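Local coordinates for 3-oxoacyl-[acyl-carrier-protein] reductase (Sinorhizobium meliloti, PDB 3U9L) that probably catalyses the NADPH-dependent reduction of a 3-oxoacyl group carried on acyl carrier protein, as a member of the short-chain dehydrogenase/reductase family, at residues G52-D56 with N57-L61; V72-D75 with R76-Q80; R176-R180 with W181-T185; D246-V249 with R250-T254. All coordinates share one frame; numbering follows the deposited sequence.

Contact 1. Residues G52-D56 with N57-L61; sequences GFARD and NDVDL
A Schellman motif ends helix 44-57 of this Rossmann-fold reductase, with Phe53 and Ala54 in its last turn meeting Asn57, Val59 and Leu61 as the chain swings toward edge strand 61-65. Asp58, at positive phi, is the C-prime residue: Val59 N reaches back to Ala54 O at 3.1 Å, and Asp58 N makes a weak bond to Arg55 O. Phe53 O is gripped twice. Asn57 gives it both its backbone N and its side-chain ND2, the latter at 2.9 Å, and the two donors arrive from opposite faces of the carbonyl plane. With CG anti to the carbonyl carbon (chi1 -71°), the Asn57 side chain folds back over the helix end, and ND2 also sits above the centre of the Phe53 ring, 3.1 Å from CE2, the ring and amide planes being 46° apart. A water joins ND2 to Asp56 OD2, so the amide nitrogen is held from two directions while lying over the ring. On the apolar side, Phe53 CE1 and CD1 approach Val59 CG2 and Leu61 CD2, and the ring and Leu61 also touch Glu23 of helix 16-27. An alanine in place of Phe53 would probably leave the Asn57 amide without the ring beneath it and open a gap beside Val59 and Leu61. Ala54, one residue on, presents its methyl to Leu61, with Ala54 CB 3.8 Å from Leu61 CB.

Contact 2. Residues V72-D75 with R76-Q80; sequences VSVD and RAIDQ
Four successive i to i+4 hydrogen bonds carry the backbone of helix 71-85 through residues 72-80, from Arg76 N to Val72 O, Ala77 N to Ser73 O, Ile78 N to Val74 O and Asp79 N to Asp75 O. This is regular alpha-helix on the flank of the Rossmann-type sheet, following edge strand 61-65. The bonds vary little in length, and the first, Arg76 N to Val72 O, measures 3.1 Å. Asp79 N to Asp75 O is slightly shorter at 2.9 Å. It is also the straightest of the four, with an N-H...O angle of 175°. On the inward side Val74 and Ile78 sit one turn apart and meet loosely, Val74 CG1 to Ile78 CG1 at 4.4 Å. Both rest on Ala128 of helix 108-136, while Ala77 turns to Leu64 of strand 61-65, so the apolar face is shared between helix and sheet. Swung to the N side of its residue (chi1 -65°), Ile78 CG1 folds back along the helix to 3.3 Å from Val74 O. The polar ends are occupied differently: Ser73 OG bonds to the backbone N of Asp67, and Asp75 OD1 takes a hydrogen bond from Gln71 NE2. Asp75 and Asp79 follow each other along the helix with OD2 atoms 6.2 Å apart, a spacing that would probably produce only mild repulsion. Arg76 heads away from the preceding turn with its chain extended from CG to NE, but its root stays close to that turn, CB lying 3.5 Å from Val72 O.

Contact 3. Residues R176-R180 with W181-T185; sequences RELSR and WGIET
Trp181, third residue of the type I turn Ser179-Gly182, packs against Leu178 and Glu177 where that turn joins helix 158-179 to strand 183-190 in a beta-alpha-beta unit of the Rossmann fold. Its CB lies 3.4 Å from Leu178 O, the same oxygen that accepts Trp181 N from above its carbonyl plane. The first torsion (chi1 -58°) turns the indole back along the helix end, and CG is 4.1 Å from Arg180 C. Farther out, CD1 comes 3.5 Å from Glu177 O, which lies at the ring edge and in its plane and accepts a hydrogen bond from Asn220 ND2 of the second subunit; NE1 follows at 3.8 Å from Glu177 O. The indole also meets Arg134 in a cation-pi contact and Tyr215 of the second subunit edge-to-face. With a serine here Arg134 would probably lose its cation-pi partner, and a gap would be likely to open against that tyrosine. Gly182 N closes the turn onto Ser179 O, and the glycine's positive phi would press a CB against the preceding carbonyl oxygen. Past the turn, Leu178 and Ile183 cross at a slant and both touch Leu141 of the neighbouring strand, with Leu178 CD1 3.9 Å from Ile183 CG2.

Contact 4. Residues D246-V249 with R250-T254; sequences DAIV and RVVGT
Arg250 lies back over the preceding turn of its helix, its guanidinium facing the backbone of Asp246 and Ala247. CG stands beside the backbone N (chi1 -81°) and the chain bends at chi3 (-55°), which brings the flat group over Asp246 O, 3.8 Å beneath its plane and under its centre. At the tip NH2 is 3.5 Å from Ala247 CA and 3.9 Å from its CB. The Asp246 carboxylate points elsewhere: its OD2 is 5.8 Å from Arg250 NH1, so any attraction between them is probably diffuse. Round the helix Ile248 and Val252 align one turn apart, their CG2 atoms 4.4 Å from each other, and both press on Leu25 of helix 16-27 and Ile142 of strand 139-144. Val251 tucks CG2 against Ala247 O at 3.4 Å, and these two residues share Val263 of strand 262-265. At the C-terminal end Gly253 N still bonds to Val249 O, while Thr254 OG1 turns back to donate to Arg250 O at 2.8 Å. One charged and one apolar side in this way make helix 242-252 an amphipathic helix, packed on the parallel sheet of a Rossmann-type fold.

Contact 3 is buried, contacts 2 and 4 are half sunk, and contact 1 lies at the surface. All four are local: contacts 2 and 4 run within a single helix, whereas contacts 1 and 3 round off helices 44-57 and 158-179 as the chain enters a strand. The exits differ, a Schellman motif with a water-bridged asparagine amide in contact 1, a type I turn in contact 3, whose Trp181 and Glu177 meet the second subunit. Contacts 1 and 4 both lean on helix 16-27, contacts 2 and 3 on helix 108-136, and contacts 3 and 4 on strand 139-144. These last two come nearest, about 6 Å between closest atoms, without touching.

Contact 1. Residues G52-D56 with N57-L61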
loop_
_atom_site.group_PDB
_atom_site.type_symbol
_atom_site.label_atom_id
_atom_site.label_comp_id
_atom_site.label_asym_id
_atom_site.label_seq_id
_atom_site.Cartn_x
_atom_site.Cartn_y
_atom_site.Cartn_z
ATOM N N GLY A 52 4.413 21.917 29.165
ATOM C CA GLY A 52 4.402 23.341 29.425
ATOM C C GLY A 52 3.177 23.997 28.817
ATOM O O GLY A 52 2.529 24.829 29.455
ATOM N N PHE A 53 2.869 23.647 27.559
ATOM C CA PHE A 53 1.651 24.134 26.897
ATOM C C PHE A 53 0.398 23.761 27.679
ATOM O O PHE A 53 -0.493 24.574 27.863
ATOM C CB PHE A 53 1.513 23.546 25.473
ATOM C CG PHE A 53 0.218 23.936 24.788
ATOM C CD1 PHE A 53 -0.945 23.183 24.969
ATOM C CD2 PHE A 53 0.183 25.073 23.949
ATOM C CE1 PHE A 53 -2.122 23.534 24.347
ATOM C CE2 PHE A 53 -0.989 25.452 23.315
ATOM C CZ PHE A 53 -2.152 24.685 23.517
ATOM N N ALA A 54 0.308 22.522 28.120
ATOM C CA ALA A 54 -0.880 22.042 28.835
ATOM C C ALA A 54 -1.115 22.821 30.119
ATOM O O ALA A 54 -2.259 23.149 30.450
ATOM C CB ALA A 54 -0.738 20.586 29.171
ATOM N N ARG A 55 -0.041 23.091 30.872
ATOM C CA ARG A 55 -0.219 23.801 32.164
ATOM C C ARG A 55 -0.463 25.280 31.906
ATOM O O ARG A 55 -1.256 25.937 32.601
ATOM C CB ARG A 55 1.020 23.655 33.030
ATOM C CG ARG A 55 1.106 22.392 33.817
ATOM C CD ARG A 55 2.573 22.153 34.086
ATOM N NE ARG A 55 2.921 20.760 34.383
ATOM C CZ ARG A 55 4.078 20.199 34.008
ATOM N NH1 ARG A 55 4.967 20.916 33.296
ATOM N NH2 ARG A 55 4.323 18.926 34.311
ATOM N N ASP A 56 0.218 25.817 30.897
ATOM C CA ASP A 56 0.025 27.225 30.627
ATOM C C ASP A 56 -1.407 27.507 30.199
ATOM O O ASP A 56 -1.931 28.562 30.494
ATOM C CB ASP A 56 1.003 27.769 29.588
ATOM C CG ASP A 56 0.949 29.302 29.504
ATOM O OD1 ASP A 56 1.393 29.991 30.491
ATOM O OD2 ASP A 56 0.407 29.791 28.479
ATOM N N ASN A 57 -2.052 26.559 29.520
ATOM C CA ASN A 57 -3.383 26.817 29.012
ATOM C C ASN A 57 -4.434 26.174 29.863
ATOM O O ASN A 57 -5.625 26.352 29.615
ATOM C CB ASN A 57 -3.519 26.317 27.586
ATOM C CG ASN A 57 -2.743 27.151 26.634
ATOM O OD1 ASN A 57 -3.121 28.262 26.357
ATOM N ND2 ASN A 57 -1.626 26.639 26.159
ATOM N N ASP A 58 -4.014 25.446 30.884
ATOM C CA ASP A 58 -4.972 24.755 31.751
ATOM C C ASP A 58 -5.904 23.804 30.964
ATOM O O ASP A 58 -7.142 23.837 31.117
ATOM C CB ASP A 58 -5.806 25.748 32.585
ATOM C CG ASP A 58 -6.480 25.069 33.800
ATOM O OD1 ASP A 58 -6.062 23.941 34.178
ATOM O OD2 ASP A 58 -7.425 25.666 34.385
ATOM N N VAL A 59 -5.300 22.908 30.186
ATOM C CA VAL A 59 -6.053 21.926 29.402
ATOM C C VAL A 59 -5.671 20.507 29.803
ATOM O O VAL A 59 -4.555 20.253 30.303
ATOM C CB VAL A 59 -5.811 22.090 27.900
ATOM C CG1 VAL A 59 -6.421 23.372 27.385
ATOM C CG2 VAL A 59 -4.307 21.996 27.562
ATOM N N ASP A 60 -6.610 19.586 29.545
ATOM C CA ASP A 60 -6.492 18.175 29.907
ATOM C C ASP A 60 -5.713 17.411 28.824
ATOM O O ASP A 60 -6.254 16.529 28.134
ATOM C CB ASP A 60 -7.904 17.604 30.103
ATOM C CG ASP A 60 -7.914 16.336 30.937
ATOM O OD1 ASP A 60 -9.020 15.793 31.153
ATOM O OD2 ASP A 60 -6.820 15.882 31.374
ATOM N N LEU A 61 -4.449 17.804 28.664
ATOM C CA LEU A 61 -3.509 17.205 27.735
ATOM C C LEU A 61 -2.507 16.351 28.512
ATOM O O LEU A 61 -1.782 16.863 29.371
ATOM C CB LEU A 61 -2.784 18.305 26.931
ATOM C CG LEU A 61 -1.752 17.888 25.861
ATOM C CD1 LEU A 61 -2.301 16.863 24.978
ATOM C CD2 LEU A 61 -1.420 19.050 24.983
HETATM O O HOH W 1 0.373 28.717 25.813
#

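Contact 2. Residues V72-D75 with R76-Q80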
loop_
_atom_site.group_PDB
_atom_site.type_symbol
_atom_site.label_atom_id
_atom_site.label_comp_id
_atom_site.label_asym_id
_atom_site.label_seq_id
_atom_site.Cartn_x
_atom_site.Cartn_y
_atom_site.Cartn_z
ATOM N N VAL A 72 3.924 -4.998 23.430
ATOM C CA VAL A 72 3.935 -4.861 24.893
ATOM C C VAL A 72 3.794 -3.408 25.328
ATOM O O VAL A 72 2.966 -3.091 26.182
ATOM C CB VAL A 72 5.202 -5.493 25.505
ATOM C CG1 VAL A 72 5.424 -4.972 26.946
ATOM C CG2 VAL A 72 5.039 -7.013 25.495
ATOM N N SER A 73 4.565 -2.512 24.716
ATOM C CA SER A 73 4.369 -1.090 24.952
ATOM C C SER A 73 2.931 -0.603 24.671
ATOM O O SER A 73 2.310 0.094 25.476
ATOM C CB SER A 73 5.344 -0.266 24.127
ATOM O OG SER A 73 5.184 1.098 24.476
ATOM N N VAL A 74 2.431 -0.949 23.495
ATOM C CA VAL A 74 1.081 -0.564 23.094
ATOM C C VAL A 74 0.065 -1.055 24.116
ATOM O O VAL A 74 -0.804 -0.299 24.561
ATOM C CB VAL A 74 0.758 -1.100 21.657
ATOM C CG1 VAL A 74 -0.723 -0.923 21.338
ATOM C CG2 VAL A 74 1.601 -0.389 20.648
ATOM N N ASP A 75 0.147 -2.331 24.488
ATOM C CA ASP A 75 -0.849 -2.937 25.393
ATOM C C ASP A 75 -0.875 -2.210 26.726
ATOM O O ASP A 75 -1.914 -1.864 27.241
ATOM C CB ASP A 75 -0.534 -4.405 25.679
ATOM C CG ASP A 75 -0.905 -5.348 24.517
ATOM O OD1 ASP A 75 -1.591 -4.927 23.574
ATOM O OD2 ASP A 75 -0.482 -6.524 24.548
ATOM N N ARG A 76 0.308 -1.963 27.262
ATOM C CA ARG A 76 0.447 -1.282 28.527
ATOM C C ARG A 76 -0.237 0.059 28.492
ATOM O O ARG A 76 -0.946 0.419 29.422
ATOM C CB ARG A 76 1.941 -1.101 28.838
ATOM C CG ARG A 76 2.202 -0.554 30.247
ATOM C CD ARG A 76 3.710 -0.304 30.503
ATOM N NE ARG A 76 3.936 0.334 31.809
ATOM C CZ ARG A 76 3.867 1.651 32.030
ATOM N NH1 ARG A 76 3.575 2.489 31.026
ATOM N NH2 ARG A 76 4.082 2.128 33.256
ATOM N N ALA A 77 0.021 0.827 27.432
ATOM C CA ALA A 77 -0.501 2.196 27.344
ATOM C C ALA A 77 -2.019 2.186 27.217
ATOM O O ALA A 77 -2.682 3.075 27.717
ATOM C CB ALA A 77 0.094 2.879 26.152
ATOM N N ILE A 78 -2.564 1.215 26.483
ATOM C CA ILE A 78 -4.022 1.111 26.331
ATOM C C ILE A 78 -4.642 0.707 27.656
ATOM O O ILE A 78 -5.659 1.252 28.057
ATOM C CB ILE A 78 -4.423 0.078 25.249
ATOM C CG1 ILE A 78 -3.950 0.551 23.873
ATOM C CG2 ILE A 78 -5.968 -0.233 25.282
ATOM C CD1 ILE A 78 -4.465 1.843 23.459
ATOM N N ASP A 79 -4.060 -0.285 28.323
ATOM C CA ASP A 79 -4.496 -0.598 29.695
ATOM C C ASP A 79 -4.470 0.582 30.657
ATOM O O ASP A 79 -5.367 0.699 31.505
ATOM C CB ASP A 79 -3.652 -1.709 30.253
ATOM C CG ASP A 79 -3.908 -2.978 29.544
ATOM O OD1 ASP A 79 -5.061 -3.124 29.027
ATOM O OD2 ASP A 79 -2.993 -3.824 29.495
ATOM N N GLN A 80 -3.468 1.470 30.525
ATOM C CA GLN A 80 -3.479 2.663 31.403
ATOM C C GLN A 80 -4.688 3.591 31.203
ATOM O O GLN A 80 -5.340 4.006 32.166
ATOM C CB GLN A 80 -2.168 3.449 31.323
ATOM C CG GLN A 80 -1.092 2.800 32.197
ATOM C CD GLN A 80 0.316 3.299 31.877
ATOM O OE1 GLN A 80 0.512 4.154 31.004
ATOM N NE2 GLN A 80 1.317 2.745 32.581
#

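Contact 3. Residues R176-R180 with W181-T185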
loop_
_atom_site.group_PDB
_atom_site.type_symbol
_atom_site.label_atom_id
_atom_site.label_comp_id
_atom_site.label_asym_id
_atom_site.label_seq_id
_atom_site.Cartn_x
_atom_site.Cartn_y
_atom_site.Cartn_z
ATOM N N ARG A 176 -15.505 -0.317 6.890
ATOM C CA ARG A 176 -16.638 -1.232 6.574
ATOM C C ARG A 176 -16.815 -2.298 7.650
ATOM O O ARG A 176 -17.926 -2.641 8.027
ATOM C CB ARG A 176 -16.392 -2.011 5.275
ATOM C CG ARG A 176 -16.284 -1.248 3.954
ATOM C CD ARG A 176 -16.236 0.200 4.064
ATOM N NE ARG A 176 -15.931 0.781 2.739
ATOM C CZ ARG A 176 -16.186 2.046 2.419
ATOM N NH1 ARG A 176 -15.909 2.456 1.187
ATOM N NH2 ARG A 176 -16.759 2.885 3.304
ATOM N N GLU A 177 -15.702 -2.862 8.090
ATOM C CA GLU A 177 -15.732 -4.009 8.971
ATOM C C GLU A 177 -16.125 -3.606 10.402
ATOM O O GLU A 177 -16.586 -4.433 11.159
ATOM C CB GLU A 177 -14.384 -4.730 8.963
ATOM C CG GLU A 177 -13.927 -5.308 7.572
ATOM C CD GLU A 177 -12.553 -6.022 7.676
ATOM O OE1 GLU A 177 -12.166 -6.384 8.806
ATOM O OE2 GLU A 177 -11.826 -6.203 6.654
ATOM N N LEU A 178 -15.975 -2.340 10.758
ATOM C CA LEU A 178 -16.351 -1.889 12.073
ATOM C C LEU A 178 -17.711 -1.218 12.071
ATOM O O LEU A 178 -18.220 -0.859 13.148
ATOM C CB LEU A 178 -15.343 -0.864 12.612
ATOM C CG LEU A 178 -13.906 -1.361 12.849
ATOM C CD1 LEU A 178 -13.033 -0.193 13.227
ATOM C CD2 LEU A 178 -13.936 -2.438 13.975
ATOM N N SER A 179 -18.262 -0.935 10.895
ATOM C CA SER A 179 -19.467 -0.119 10.919
ATOM C C SER A 179 -20.661 -0.815 11.695
ATOM O O SER A 179 -21.457 -0.127 12.342
ATOM C CB SER A 179 -19.919 0.298 9.518
ATOM O OG SER A 179 -20.247 -0.877 8.820
ATOM N N ARG A 180 -20.807 -2.131 11.568
ATOM C CA ARG A 180 -21.951 -2.787 12.256
ATOM C C ARG A 180 -21.717 -2.755 13.760
ATOM O O ARG A 180 -22.658 -2.921 14.551
ATOM C CB ARG A 180 -22.188 -4.197 11.730
ATOM C CG ARG A 180 -22.829 -4.206 10.324
ATOM C CD ARG A 180 -23.054 -5.613 9.863
ATOM N NE ARG A 180 -23.590 -5.578 8.514
ATOM C CZ ARG A 180 -23.737 -6.642 7.727
ATOM N NH1 ARG A 180 -23.423 -7.850 8.168
ATOM N NH2 ARG A 180 -24.170 -6.480 6.476
ATOM N N TRP A 181 -20.465 -2.470 14.158
ATOM C CA TRP A 181 -20.183 -2.328 15.568
ATOM C C TRP A 181 -20.444 -0.927 16.063
ATOM O O TRP A 181 -20.183 -0.649 17.213
ATOM C CB TRP A 181 -18.775 -2.765 15.937
ATOM C CG TRP A 181 -18.363 -4.174 15.621
ATOM C CD1 TRP A 181 -17.855 -4.645 14.418
ATOM C CD2 TRP A 181 -18.290 -5.281 16.539
ATOM N NE1 TRP A 181 -17.491 -5.974 14.530
ATOM C CE2 TRP A 181 -17.777 -6.396 15.803
ATOM C CE3 TRP A 181 -18.632 -5.440 17.892
ATOM C CZ2 TRP A 181 -17.566 -7.628 16.390
ATOM C CZ3 TRP A 181 -18.450 -6.679 18.467
ATOM C CH2 TRP A 181 -17.911 -7.771 17.705
ATOM N N GLY A 182 -20.996 -0.056 15.228
ATOM C CA GLY A 182 -21.214 1.317 15.603
ATOM C C GLY A 182 -20.009 2.281 15.551
ATOM O O GLY A 182 -20.124 3.444 15.987
ATOM N N ILE A 183 -18.859 1.805 15.059
ATOM C CA ILE A 183 -17.638 2.597 15.039
ATOM C C ILE A 183 -17.480 3.396 13.726
ATOM O O ILE A 183 -17.590 2.856 12.630
ATOM C CB ILE A 183 -16.411 1.751 15.367
ATOM C CG1 ILE A 183 -16.525 1.275 16.830
ATOM C CG2 ILE A 183 -15.087 2.529 15.175
ATOM C CD1 ILE A 183 -15.582 0.065 17.074
ATOM N N GLU A 184 -17.273 4.688 13.885
ATOM C CA GLU A 184 -17.202 5.619 12.781
ATOM C C GLU A 184 -15.744 5.768 12.334
ATOM O O GLU A 184 -14.828 5.539 13.124
ATOM C CB GLU A 184 -17.731 6.972 13.240
ATOM C CG GLU A 184 -18.336 7.806 12.108
ATOM C CD GLU A 184 -19.232 8.965 12.619
ATOM O OE1 GLU A 184 -19.505 8.962 13.869
ATOM O OE2 GLU A 184 -19.654 9.834 11.758
ATOM N N THR A 185 -15.542 6.200 11.095
ATOM C CA THR A 185 -14.208 6.418 10.548
ATOM C C THR A 185 -14.153 7.748 9.822
ATOM O O THR A 185 -15.082 8.107 9.065
ATOM C CB THR A 185 -13.852 5.364 9.506
ATOM O OG1 THR A 185 -13.745 4.081 10.139
ATOM C CG2 THR A 185 -12.490 5.684 8.854
#

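Contact 4. Residues D246-V249 with R250-T254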
loop_
_atom_site.group_PDB
_atom_site.type_symbol
_atom_site.label_atom_id
_atom_site.label_comp_id
_atom_site.label_asym_id
_atom_site.label_seq_id
_atom_site.Cartn_x
_atom_site.Cartn_y
_atom_site.Cartn_z
ATOM N N ASP A 246 -6.838 21.911 12.768
ATOM C CA ASP A 246 -8.153 22.531 12.896
ATOM C C ASP A 246 -9.191 21.680 12.178
ATOM O O ASP A 246 -10.304 21.573 12.647
ATOM C CB ASP A 246 -8.156 23.961 12.363
ATOM C CG ASP A 246 -7.239 24.899 13.191
ATOM O OD1 ASP A 246 -7.275 24.869 14.486
ATOM O OD2 ASP A 246 -6.457 25.626 12.520
ATOM N N ALA A 247 -8.810 21.045 11.069
ATOM C CA ALA A 247 -9.747 20.091 10.410
ATOM C C ALA A 247 -10.106 18.973 11.340
ATOM O O ALA A 247 -11.241 18.531 11.364
ATOM C CB ALA A 247 -9.159 19.534 9.106
ATOM N N ILE A 248 -9.150 18.503 12.134
ATOM C CA ILE A 248 -9.444 17.394 13.049
ATOM C C ILE A 248 -10.368 17.757 14.227
ATOM O O ILE A 248 -11.249 16.983 14.615
ATOM C CB ILE A 248 -8.154 16.715 13.554
ATOM C CG1 ILE A 248 -7.515 16.004 12.380
ATOM C CG2 ILE A 248 -8.490 15.700 14.696
ATOM C CD1 ILE A 248 -6.112 15.532 12.644
ATOM N N VAL A 249 -10.139 18.931 14.805
ATOM C CA VAL A 249 -11.016 19.453 15.845
ATOM C C VAL A 249 -12.428 19.542 15.291
ATOM O O VAL A 249 -13.359 19.121 15.965
ATOM C CB VAL A 249 -10.541 20.852 16.308
ATOM C CG1 VAL A 249 -11.611 21.527 17.175
ATOM C CG2 VAL A 249 -9.150 20.756 17.006
ATOM N N ARG A 250 -12.584 20.055 14.062
ATOM C CA ARG A 250 -13.917 20.094 13.405
ATOM C C ARG A 250 -14.539 18.727 13.180
ATOM O O ARG A 250 -15.735 18.556 13.382
ATOM C CB ARG A 250 -13.894 20.844 12.066
ATOM C CG ARG A 250 -13.963 22.344 12.232
ATOM C CD ARG A 250 -14.079 23.112 10.858
ATOM N NE ARG A 250 -12.977 22.737 9.958
ATOM C CZ ARG A 250 -11.899 23.479 9.716
ATOM N NH1 ARG A 250 -11.755 24.689 10.293
ATOM N NH2 ARG A 250 -10.960 22.995 8.903
ATOM N N VAL A 251 -13.764 17.740 12.729
ATOM C CA VAL A 251 -14.332 16.375 12.645
ATOM C C VAL A 251 -14.837 15.869 13.996
ATOM O O VAL A 251 -15.966 15.362 14.123
ATOM C CB VAL A 251 -13.281 15.395 12.076
ATOM C CG1 VAL A 251 -13.745 13.945 12.199
ATOM C CG2 VAL A 251 -12.973 15.753 10.606
ATOM N N VAL A 252 -13.971 15.955 14.999
ATOM C CA VAL A 252 -14.334 15.495 16.331
ATOM C C VAL A 252 -15.559 16.266 16.858
ATOM O O VAL A 252 -16.429 15.685 17.451
ATOM C CB VAL A 252 -13.157 15.599 17.319
ATOM C CG1 VAL A 252 -13.653 15.400 18.712
ATOM C CG2 VAL A 252 -12.112 14.550 16.974
ATOM N N GLY A 253 -15.659 17.546 16.545
ATOM C CA GLY A 253 -16.806 18.319 16.992
ATOM C C GLY A 253 -18.082 18.173 16.177
ATOM O O GLY A 253 -19.083 18.804 16.514
ATOM N N THR A 254 -18.066 17.376 15.099
ATOM C CA THR A 254 -19.260 17.149 14.289
ATOM C C THR A 254 -20.091 16.070 14.951
ATOM O O THR A 254 -19.531 15.156 15.546
ATOM C CB THR A 254 -18.869 16.689 12.880
ATOM O OG1 THR A 254 -18.169 17.745 12.254
ATOM C CG2 THR A 254 -20.109 16.372 12.035
#